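Long-range contacts in CRISPR-associated endonuclease Cas12b (Alicyclobacillus acidoterrestris, PDB 5U31), which cleaves invading DNA as the RNA-guided effector nuclease of a CRISPR antiviral system, recognising a protospacer adjacent motif and using a RuvC domain with divalent metal: residues D992-Q997 with G1019-D1024; V585-E590 with N608-A613; A525-V530 with D888-T893. The protein carries 3 engineered substitutions. All coordinates share one frame; numbering follows the deposited sequence.

Interaction 1. Residues D992-Q997 with G1019-D1024; sequences DFDISQ and GKRTAD
R1021, carried by helix 1019-1026, reaches across to the turn at 992-997 and supplies most of its own segment's share of this contact. Its aliphatic stem lies along the carboxylate of D994, the two side chains running past each other in opposite directions, with R1021 CD 3.6 Å from D994 OD1. Bends at chi2 and at chi3 (63°) then swing the guanidinium round until D994 CB stands over one of its faces. A long, flexible arginine suits this place, since its methylenes can pack on one aspartate while its charge extends toward another, D992, whose OD2 forms a salt bridge of 3.2 Å with R1021 NH1. The oxygen lies well out of the guanidinium plane, so the attraction is one of charge alone, and the exact place of NH1 is doubtful because it is modelled too near a backbone carbonyl. D992 also keeps a weak, long ion pair with K606.

One residue on, T1022 meets S996, with T1022 OG1 3.4 Å from S996 CB. T1022 OG1 is hydrogen-bonded to the carbonyl of T1018, one turn back, and its contact with S996 is one of packing. S996 in turn donates two hydrogen bonds to D994: S996 N lies 3.2 Å from D994 OD2, and S996 OG lies 2.7 Å from D994 OD2. The two donors come from opposite faces of the carboxylate, which fixes the rotation of the group beside R1021. The short acidic chain of D994 is well suited to this. Its bond from the backbone N of S996 defines an Asx turn, leading into the 3-10 segment 995-997 where the RuvC-III region passes into Nuc-II, just after D992 has closed the preceding helix with a Schellman motif.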
loop_
_atom_site.group_PDB
_atom_site.type_symbol
_atom_site.label_atom_id
_atom_site.label_comp_id
_atom_site.label_asym_id
_atom_site.label_seq_id
_atom_site.Cartn_x
_atom_site.Cartn_y
_atom_site.Cartn_z
ATOM N N ASP A 992 9.952 -8.469 -26.011
ATOM C CA ASP A 992 9.569 -7.058 -26.036
ATOM C C ASP A 992 8.081 -6.915 -26.356
ATOM O O ASP A 992 7.679 -6.267 -27.322
ATOM C CB ASP A 992 10.421 -6.273 -27.036
ATOM C CG ASP A 992 10.551 -4.810 -26.667
ATOM O OD1 ASP A 992 11.597 -4.209 -26.985
ATOM O OD2 ASP A 992 9.619 -4.266 -26.039
ATOM N N PHE A 993 7.267 -7.553 -25.527
ATOM C CA PHE A 993 5.840 -7.626 -25.795
ATOM C C PHE A 993 5.186 -6.257 -25.669
ATOM O O PHE A 993 5.513 -5.467 -24.778
ATOM C CB PHE A 993 5.182 -8.612 -24.833
ATOM C CG PHE A 993 3.681 -8.607 -24.875
ATOM C CD1 PHE A 993 2.998 -9.431 -25.752
ATOM C CD2 PHE A 993 2.951 -7.801 -24.015
ATOM C CE1 PHE A 993 1.619 -9.440 -25.783
ATOM C CE2 PHE A 993 1.572 -7.804 -24.044
ATOM C CZ PHE A 993 0.906 -8.625 -24.926
ATOM N N ASP A 994 4.250 -5.983 -26.573
ATOM C CA ASP A 994 3.367 -4.833 -26.465
ATOM C C ASP A 994 1.929 -5.309 -26.604
ATOM O O ASP A 994 1.640 -6.200 -27.410
ATOM C CB ASP A 994 3.682 -3.780 -27.532
ATOM C CG ASP A 994 3.111 -2.416 -27.189
ATOM O OD1 ASP A 994 3.717 -1.706 -26.356
ATOM O OD2 ASP A 994 2.052 -2.055 -27.745
ATOM N N ILE A 995 1.030 -4.712 -25.817
ATOM C CA ILE A 995 -0.382 -5.069 -25.880
ATOM C C ILE A 995 -0.944 -4.935 -27.291
ATOM O O ILE A 995 -1.880 -5.656 -27.649
ATOM C CB ILE A 995 -1.189 -4.212 -24.874
ATOM C CG1 ILE A 995 -2.077 -5.099 -24.005
ATOM C CG2 ILE A 995 -2.036 -3.166 -25.583
ATOM C CD1 ILE A 995 -3.068 -5.906 -24.779
ATOM N N SER A 996 -0.372 -4.055 -28.118
ATOM C CA SER A 996 -0.857 -3.850 -29.477
ATOM C C SER A 996 -0.752 -5.097 -30.346
ATOM O O SER A 996 -1.355 -5.125 -31.425
ATOM C CB SER A 996 -0.083 -2.708 -30.128
ATOM O OG SER A 996 1.293 -3.021 -30.195
ATOM N N GLN A 997 -0.001 -6.112 -29.918
ATOM C CA GLN A 997 0.075 -7.371 -30.649
ATOM C C GLN A 997 -1.165 -8.233 -30.458
ATOM O O GLN A 997 -1.331 -9.219 -31.183
ATOM C CB GLN A 997 1.312 -8.165 -30.204
ATOM C CG GLN A 997 2.617 -7.371 -30.198
ATOM C CD GLN A 997 3.753 -8.086 -29.480
ATOM O OE1 GLN A 997 3.648 -9.263 -29.134
ATOM N NE2 GLN A 997 4.848 -7.368 -29.252
ATOM N N GLY A 1019 1.179 5.132 -27.498
ATOM C CA GLY A 1019 2.567 4.737 -27.399
ATOM C C GLY A 1019 3.218 4.573 -28.761
ATOM O O GLY A 1019 2.563 4.377 -29.785
ATOM N N LYS A 1020 4.549 4.660 -28.762
ATOM C CA LYS A 1020 5.291 4.600 -30.014
ATOM C C LYS A 1020 5.185 3.234 -30.681
ATOM O O LYS A 1020 5.306 3.147 -31.907
ATOM C CB LYS A 1020 6.759 4.966 -29.773
ATOM C CG LYS A 1020 7.487 5.471 -31.017
ATOM C CD LYS A 1020 8.745 6.264 -30.661
ATOM C CE LYS A 1020 9.364 6.913 -31.898
ATOM N NZ LYS A 1020 10.583 7.722 -31.591
ATOM N N ARG A 1021 4.935 2.174 -29.912
ATOM C CA ARG A 1021 4.854 0.843 -30.503
ATOM C C ARG A 1021 3.560 0.642 -31.283
ATOM O O ARG A 1021 3.580 0.069 -32.378
ATOM C CB ARG A 1021 4.995 -0.218 -29.416
ATOM C CG ARG A 1021 6.302 -0.119 -28.657
ATOM C CD ARG A 1021 6.755 -1.481 -28.187
ATOM N NE ARG A 1021 7.023 -2.373 -29.310
ATOM C CZ ARG A 1021 7.176 -3.687 -29.189
ATOM N NH1 ARG A 1021 7.077 -4.250 -27.995
ATOM N NH2 ARG A 1021 7.418 -4.434 -30.256
ATOM N N THR A 1022 2.428 1.104 -30.743
ATOM C CA THR A 1022 1.183 1.051 -31.503
ATOM C C THR A 1022 1.279 1.914 -32.753
ATOM O O THR A 1022 0.784 1.534 -33.821
ATOM C CB THR A 1022 0.004 1.496 -30.633
ATOM O OG1 THR A 1022 -0.097 0.646 -29.482
ATOM C CG2 THR A 1022 -1.298 1.425 -31.412
ATOM N N ALA A 1023 1.932 3.073 -32.646
ATOM C CA ALA A 1023 2.100 3.929 -33.814
ATOM C C ALA A 1023 3.073 3.329 -34.822
ATOM O O ALA A 1023 2.898 3.514 -36.032
ATOM C CB ALA A 1023 2.566 5.319 -33.386
ATOM N N ASP A 1024 4.093 2.606 -34.353
ATOM C CA ASP A 1024 5.077 2.039 -35.272
ATOM C C ASP A 1024 4.471 0.969 -36.162
ATOM O O ASP A 1024 4.977 0.722 -37.262
ATOM C CB ASP A 1024 6.255 1.452 -34.498
ATOM C CG ASP A 1024 7.313 2.484 -34.176
ATOM O OD1 ASP A 1024 7.480 3.434 -34.971
ATOM O OD2 ASP A 1024 7.980 2.343 -33.128
#

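Interaction 2. Residues V585-E590 with N608-A613; sequences VARKDE and NDNLVA
Strands 585-587 and 611-613 run antiparallel, and A586 and V612 form a hydrogen-bonded pair across them. In it A586 N reaches V612 O at 3.0 Å, and V612 N reaches A586 O at 2.8 Å. A third bond, K588 N to N610 O at 2.7 Å, carries the pairing just beyond the last residue of the first strand.

On the side of A586, the branched V612 packs beside its small partner. V612 CG2 lies 3.5 Å from A586 O, while V612 CG1 meets the stem of K588, 4.0 Å from K588 CG. K588 crosses V612 at about a right angle: its CG is anti to the backbone N (chi1 -155°), which lays the methylenes against the valine and lets the ammonium end lead away. E590 comes from the opposite direction, placing OE1 near V612 CG2, and F602 touches K588, E590 and V612 on this side.

The other face carries V585 and A613, both of which touch W990 of helix 977-990; the small A613 and the beta-branched V585 suit a strand pressed against a bulky indole. L611 extends this apolar patch diagonally, with L611 CD1 4.2 Å from V585 CG1, and also packs on L543. Its second methyl, L611 CD2, lies 3.9 Å from R587 CG, so the arginine lends its hydrocarbon stem while its charged end leads away.

Antiparallel neighbours of this kind are characteristic of the RNase H-like fold of RuvC nucleases, in which the second and third core strands, here 578-587 and 611-621, continue the sheet outward from the first strand, 566-572.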
loop_
_atom_site.group_PDB
_atom_site.type_symbol
_atom_site.label_atom_id
_atom_site.label_comp_id
_atom_site.label_asym_id
_atom_site.label_seq_id
_atom_site.Cartn_x
_atom_site.Cartn_y
_atom_site.Cartn_z
ATOM N N VAL A 585 19.288 -17.716 -19.614
ATOM C CA VAL A 585 19.699 -17.394 -20.976
ATOM C C VAL A 585 20.797 -18.363 -21.389
ATOM O O VAL A 585 21.768 -18.568 -20.652
ATOM C CB VAL A 585 20.171 -15.935 -21.080
ATOM C CG1 VAL A 585 20.447 -15.577 -22.527
ATOM C CG2 VAL A 585 19.136 -14.997 -20.498
ATOM N N ALA A 586 20.642 -18.971 -22.562
ATOM C CA ALA A 586 21.590 -19.979 -23.016
ATOM C C ALA A 586 21.548 -20.062 -24.534
ATOM O O ALA A 586 20.563 -19.676 -25.168
ATOM C CB ALA A 586 21.291 -21.350 -22.401
ATOM N N ARG A 587 22.638 -20.568 -25.105
ATOM C CA ARG A 587 22.682 -20.816 -26.539
ATOM C C ARG A 587 21.736 -21.951 -26.899
ATOM O O ARG A 587 21.583 -22.915 -26.145
ATOM C CB ARG A 587 24.101 -21.171 -26.984
ATOM C CG ARG A 587 25.174 -20.169 -26.597
ATOM C CD ARG A 587 26.527 -20.611 -27.137
ATOM N NE ARG A 587 27.633 -19.858 -26.555
ATOM C CZ ARG A 587 28.916 -20.100 -26.809
ATOM N NH1 ARG A 587 29.259 -21.078 -27.638
ATOM N NH2 ARG A 587 29.860 -19.365 -26.232
ATOM N N LYS A 588 21.106 -21.844 -28.071
ATOM C CA LYS A 588 20.211 -22.907 -28.508
ATOM C C LYS A 588 20.944 -24.225 -28.742
ATOM O O LYS A 588 20.289 -25.260 -28.903
ATOM C CB LYS A 588 19.458 -22.478 -29.771
ATOM C CG LYS A 588 18.121 -23.195 -29.956
ATOM C CD LYS A 588 17.281 -22.584 -31.072
ATOM C CE LYS A 588 15.932 -23.294 -31.195
ATOM N NZ LYS A 588 15.086 -22.763 -32.303
ATOM N N ASP A 589 22.279 -24.211 -28.747
ATOM C CA ASP A 589 23.089 -25.429 -28.780
ATOM C C ASP A 589 23.052 -26.061 -27.387
ATOM O O ASP A 589 23.965 -25.916 -26.568
ATOM C CB ASP A 589 24.511 -25.112 -29.226
ATOM C CG ASP A 589 24.587 -23.851 -30.075
ATOM O OD1 ASP A 589 23.552 -23.461 -30.656
ATOM O OD2 ASP A 589 25.677 -23.245 -30.160
ATOM N N GLU A 590 21.959 -26.768 -27.124
ATOM C CA GLU A 590 21.725 -27.406 -25.834
ATOM C C GLU A 590 21.439 -28.890 -26.075
ATOM O O GLU A 590 21.784 -29.462 -27.117
ATOM C CB GLU A 590 20.586 -26.693 -25.100
ATOM C CG GLU A 590 19.323 -26.565 -25.929
ATOM C CD GLU A 590 18.285 -25.695 -25.261
ATOM O OE1 GLU A 590 17.276 -25.356 -25.915
ATOM O OE2 GLU A 590 18.483 -25.346 -24.079
ATOM N N ASN A 608 18.808 -11.775 -30.705
ATOM C CA ASN A 608 19.734 -12.893 -30.822
ATOM C C ASN A 608 18.978 -14.149 -31.235
ATOM O O ASN A 608 18.076 -14.602 -30.521
ATOM C CB ASN A 608 20.465 -13.124 -29.501
ATOM C CG ASN A 608 20.526 -11.880 -28.648
ATOM O OD1 ASN A 608 19.538 -11.161 -28.512
ATOM N ND2 ASN A 608 21.694 -11.611 -28.075
ATOM N N ASP A 609 19.342 -14.708 -32.383
ATOM C CA ASP A 609 18.788 -15.984 -32.806
ATOM C C ASP A 609 19.544 -17.170 -32.228
ATOM O O ASP A 609 19.030 -18.293 -32.264
ATOM C CB ASP A 609 18.784 -16.082 -34.333
ATOM C CG ASP A 609 17.888 -15.047 -34.979
ATOM O OD1 ASP A 609 16.850 -14.702 -34.376
ATOM O OD2 ASP A 609 18.224 -14.576 -36.085
ATOM N N ASN A 610 20.749 -16.949 -31.706
ATOM C CA ASN A 610 21.525 -18.033 -31.123
ATOM C C ASN A 610 21.137 -18.303 -29.675
ATOM O O ASN A 610 21.409 -19.396 -29.168
ATOM C CB ASN A 610 23.020 -17.710 -31.224
ATOM C CG ASN A 610 23.907 -18.919 -30.972
ATOM O OD1 ASN A 610 23.467 -20.066 -31.085
ATOM N ND2 ASN A 610 25.168 -18.666 -30.634
ATOM N N LEU A 611 20.482 -17.351 -29.017
ATOM C CA LEU A 611 20.181 -17.433 -27.595
ATOM C C LEU A 611 18.692 -17.654 -27.364
ATOM O O LEU A 611 17.850 -17.128 -28.100
ATOM C CB LEU A 611 20.634 -16.162 -26.872
ATOM C CG LEU A 611 22.150 -15.994 -26.781
ATOM C CD1 LEU A 611 22.503 -14.696 -26.090
ATOM C CD2 LEU A 611 22.779 -17.179 -26.058
ATOM N N VAL A 612 18.379 -18.436 -26.332
ATOM C CA VAL A 612 17.013 -18.690 -25.902
ATOM C C VAL A 612 16.947 -18.515 -24.389
ATOM O O VAL A 612 17.964 -18.349 -23.715
ATOM C CB VAL A 612 16.518 -20.093 -26.313
ATOM C CG1 VAL A 612 16.472 -20.212 -27.818
ATOM C CG2 VAL A 612 17.416 -21.170 -25.734
ATOM N N ALA A 613 15.727 -18.540 -23.862
ATOM C CA ALA A 613 15.478 -18.453 -22.424
ATOM C C ALA A 613 14.952 -19.806 -21.962
ATOM O O ALA A 613 13.772 -20.117 -22.139
ATOM C CB ALA A 613 14.495 -17.334 -22.101
#

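Interaction 3. Residues A525-V530 with D888-T893; sequences AVFRLV and DLLVGT
The RuvC domain has an RNase H-like sheet, and one of its two edge strands, 890-895, is met here by the small hairpin of strands 527-530 and 535-538, through F527 and L529 on one side and L890 and G892 on the other. The two strand segments cross at 64° with their axes 7.8 Å apart, a separation suited to side-chain packing and too wide for backbone pairing. F527 and L529, two residues apart on one strand, both send their side chains toward strand 890-895.

L890 touches both. L890 CD1 comes to the edge of the F527 ring, near the ring plane, 3.9 Å from F527 CD2, while V526 CG1 lies over one face of that ring. L890 CB, nearer the backbone, meets L529 CD1 at 4.1 Å. The first torsion of L529 (chi1 -58°) sets CG beside its backbone N and so brings the two methyls onto V891 and G892: L529 CD1 stands 3.8 Å from V891 O, and L529 CD2 rests 4.3 Å from G892 CA. With no side chain, G892 lets the leucine come down close to the backbone, whereas V891 turns away toward F877 and I881 of helix 873-884.

Contact between the side chains is thus apolar, probably held by van der Waals and hydrophobic effects rather than by any directional polar bond between the segments.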
loop_
_atom_site.group_PDB
_atom_site.type_symbol
_atom_site.label_atom_id
_atom_site.label_comp_id
_atom_site.label_asym_id
_atom_site.label_seq_id
_atom_site.Cartn_x
_atom_site.Cartn_y
_atom_site.Cartn_z
ATOM N N ALA A 525 23.569 -3.399 -16.721
ATOM C CA ALA A 525 23.593 -2.816 -18.056
ATOM C C ALA A 525 22.793 -3.623 -19.069
ATOM O O ALA A 525 22.658 -3.184 -20.215
ATOM C CB ALA A 525 25.037 -2.673 -18.543
ATOM N N VAL A 526 22.265 -4.780 -18.677
ATOM C CA VAL A 526 21.526 -5.651 -19.583
ATOM C C VAL A 526 20.031 -5.403 -19.423
ATOM O O VAL A 526 19.261 -5.531 -20.382
ATOM C CB VAL A 526 21.889 -7.126 -19.330
ATOM C CG1 VAL A 526 21.122 -8.042 -20.260
ATOM C CG2 VAL A 526 23.370 -7.326 -19.525
ATOM N N PHE A 527 19.611 -5.028 -18.218
ATOM C CA PHE A 527 18.206 -4.797 -17.910
ATOM C C PHE A 527 17.983 -3.317 -17.636
ATOM O O PHE A 527 18.549 -2.766 -16.687
ATOM C CB PHE A 527 17.760 -5.632 -16.711
ATOM C CG PHE A 527 17.990 -7.097 -16.883
ATOM C CD1 PHE A 527 17.369 -7.790 -17.905
ATOM C CD2 PHE A 527 18.819 -7.784 -16.019
ATOM C CE1 PHE A 527 17.576 -9.139 -18.067
ATOM C CE2 PHE A 527 19.033 -9.136 -16.174
ATOM C CZ PHE A 527 18.411 -9.818 -17.199
ATOM N N ARG A 528 17.154 -2.688 -18.463
ATOM C CA ARG A 528 16.769 -1.293 -18.289
ATOM C C ARG A 528 15.528 -1.232 -17.407
ATOM O O ARG A 528 14.465 -1.737 -17.785
ATOM C CB ARG A 528 16.501 -0.634 -19.641
ATOM C CG ARG A 528 16.249 0.872 -19.587
ATOM C CD ARG A 528 17.550 1.669 -19.663
ATOM N NE ARG A 528 18.330 1.593 -18.429
ATOM C CZ ARG A 528 19.542 2.117 -18.275
ATOM N NH1 ARG A 528 20.123 2.759 -19.282
ATOM N NH2 ARG A 528 20.174 1.999 -17.113
ATOM N N LEU A 529 15.668 -0.629 -16.231
ATOM C CA LEU A 529 14.556 -0.422 -15.314
ATOM C C LEU A 529 14.129 1.039 -15.397
ATOM O O LEU A 529 14.950 1.942 -15.206
ATOM C CB LEU A 529 14.947 -0.805 -13.887
ATOM C CG LEU A 529 15.416 -2.258 -13.733
ATOM C CD1 LEU A 529 15.554 -2.647 -12.271
ATOM C CD2 LEU A 529 14.467 -3.207 -14.443
ATOM N N VAL A 530 12.851 1.269 -15.688
ATOM C CA VAL A 530 12.349 2.601 -16.007
ATOM C C VAL A 530 11.258 2.987 -15.017
ATOM O O VAL A 530 10.392 2.173 -14.683
ATOM C CB VAL A 530 11.810 2.666 -17.452
ATOM C CG1 VAL A 530 11.529 4.102 -17.833
ATOM C CG2 VAL A 530 12.794 2.028 -18.419
ATOM N N ASP A 888 22.185 -7.186 -4.206
ATOM C CA ASP A 888 22.407 -6.806 -5.603
ATOM C C ASP A 888 21.395 -7.464 -6.542
ATOM O O ASP A 888 21.718 -7.791 -7.687
ATOM C CB ASP A 888 23.835 -7.133 -6.052
ATOM C CG ASP A 888 24.881 -6.410 -5.243
ATOM O OD1 ASP A 888 24.757 -5.180 -5.080
ATOM O OD2 ASP A 888 25.827 -7.069 -4.768
ATOM N N LEU A 889 20.166 -7.668 -6.068
ATOM C CA LEU A 889 19.085 -8.226 -6.871
ATOM C C LEU A 889 18.234 -7.106 -7.442
ATOM O O LEU A 889 17.751 -6.247 -6.695
ATOM C CB LEU A 889 18.197 -9.151 -6.041
ATOM C CG LEU A 889 18.832 -10.402 -5.462
ATOM C CD1 LEU A 889 17.757 -11.248 -4.814
ATOM C CD2 LEU A 889 19.532 -11.157 -6.566
ATOM N N LEU A 890 18.034 -7.125 -8.753
ATOM C CA LEU A 890 17.142 -6.179 -9.406
ATOM C C LEU A 890 15.715 -6.702 -9.336
ATOM O O LEU A 890 15.464 -7.875 -9.632
ATOM C CB LEU A 890 17.541 -5.975 -10.865
ATOM C CG LEU A 890 19.012 -5.729 -11.182
ATOM C CD1 LEU A 890 19.222 -5.770 -12.679
ATOM C CD2 LEU A 890 19.454 -4.402 -10.618
ATOM N N VAL A 891 14.781 -5.843 -8.951
ATOM C CA VAL A 891 13.363 -6.172 -9.041
ATOM C C VAL A 891 12.734 -5.231 -10.059
ATOM O O VAL A 891 12.852 -4.004 -9.950
ATOM C CB VAL A 891 12.664 -6.101 -7.674
ATOM C CG1 VAL A 891 13.535 -5.388 -6.661
ATOM C CG2 VAL A 891 11.281 -5.452 -7.790
ATOM N N GLY A 892 12.107 -5.820 -11.084
ATOM C CA GLY A 892 11.427 -5.060 -12.105
ATOM C C GLY A 892 10.023 -5.596 -12.316
ATOM O O GLY A 892 9.642 -6.635 -11.770
ATOM N N THR A 893 9.257 -4.868 -13.120
ATOM C CA THR A 893 7.879 -5.225 -13.407
ATOM C C THR A 893 7.701 -5.481 -14.895
ATOM O O THR A 893 8.500 -5.038 -15.724
ATOM C CB THR A 893 6.912 -4.129 -12.957
ATOM O OG1 THR A 893 7.271 -2.891 -13.585
ATOM C CG2 THR A 893 6.958 -3.968 -11.444
#

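How the interactions relate
All three contacts lie on the same side of the chain's centre, in or beside the RuvC nuclease domain, yet none touches another. Interaction 1 is centred about 25 Å from interaction 2 and about 21 Å from interaction 3; the centres of interactions 2 and 3 are also about 21 Å apart. Interactions 2 and 3 reach the same six-stranded sheet: interaction 2 joins strands 578-587 and 611-621, whereas interaction 3 packs a hairpin on the edge strand 890-895. Along the chain, interaction 2 is nested within the loop closed by interaction 3, and interaction 1 follows both. The RuvC domain is therefore assembled from distant chain regions, with interaction 1 marking its passage, after helix 977-990, into Nuc-II.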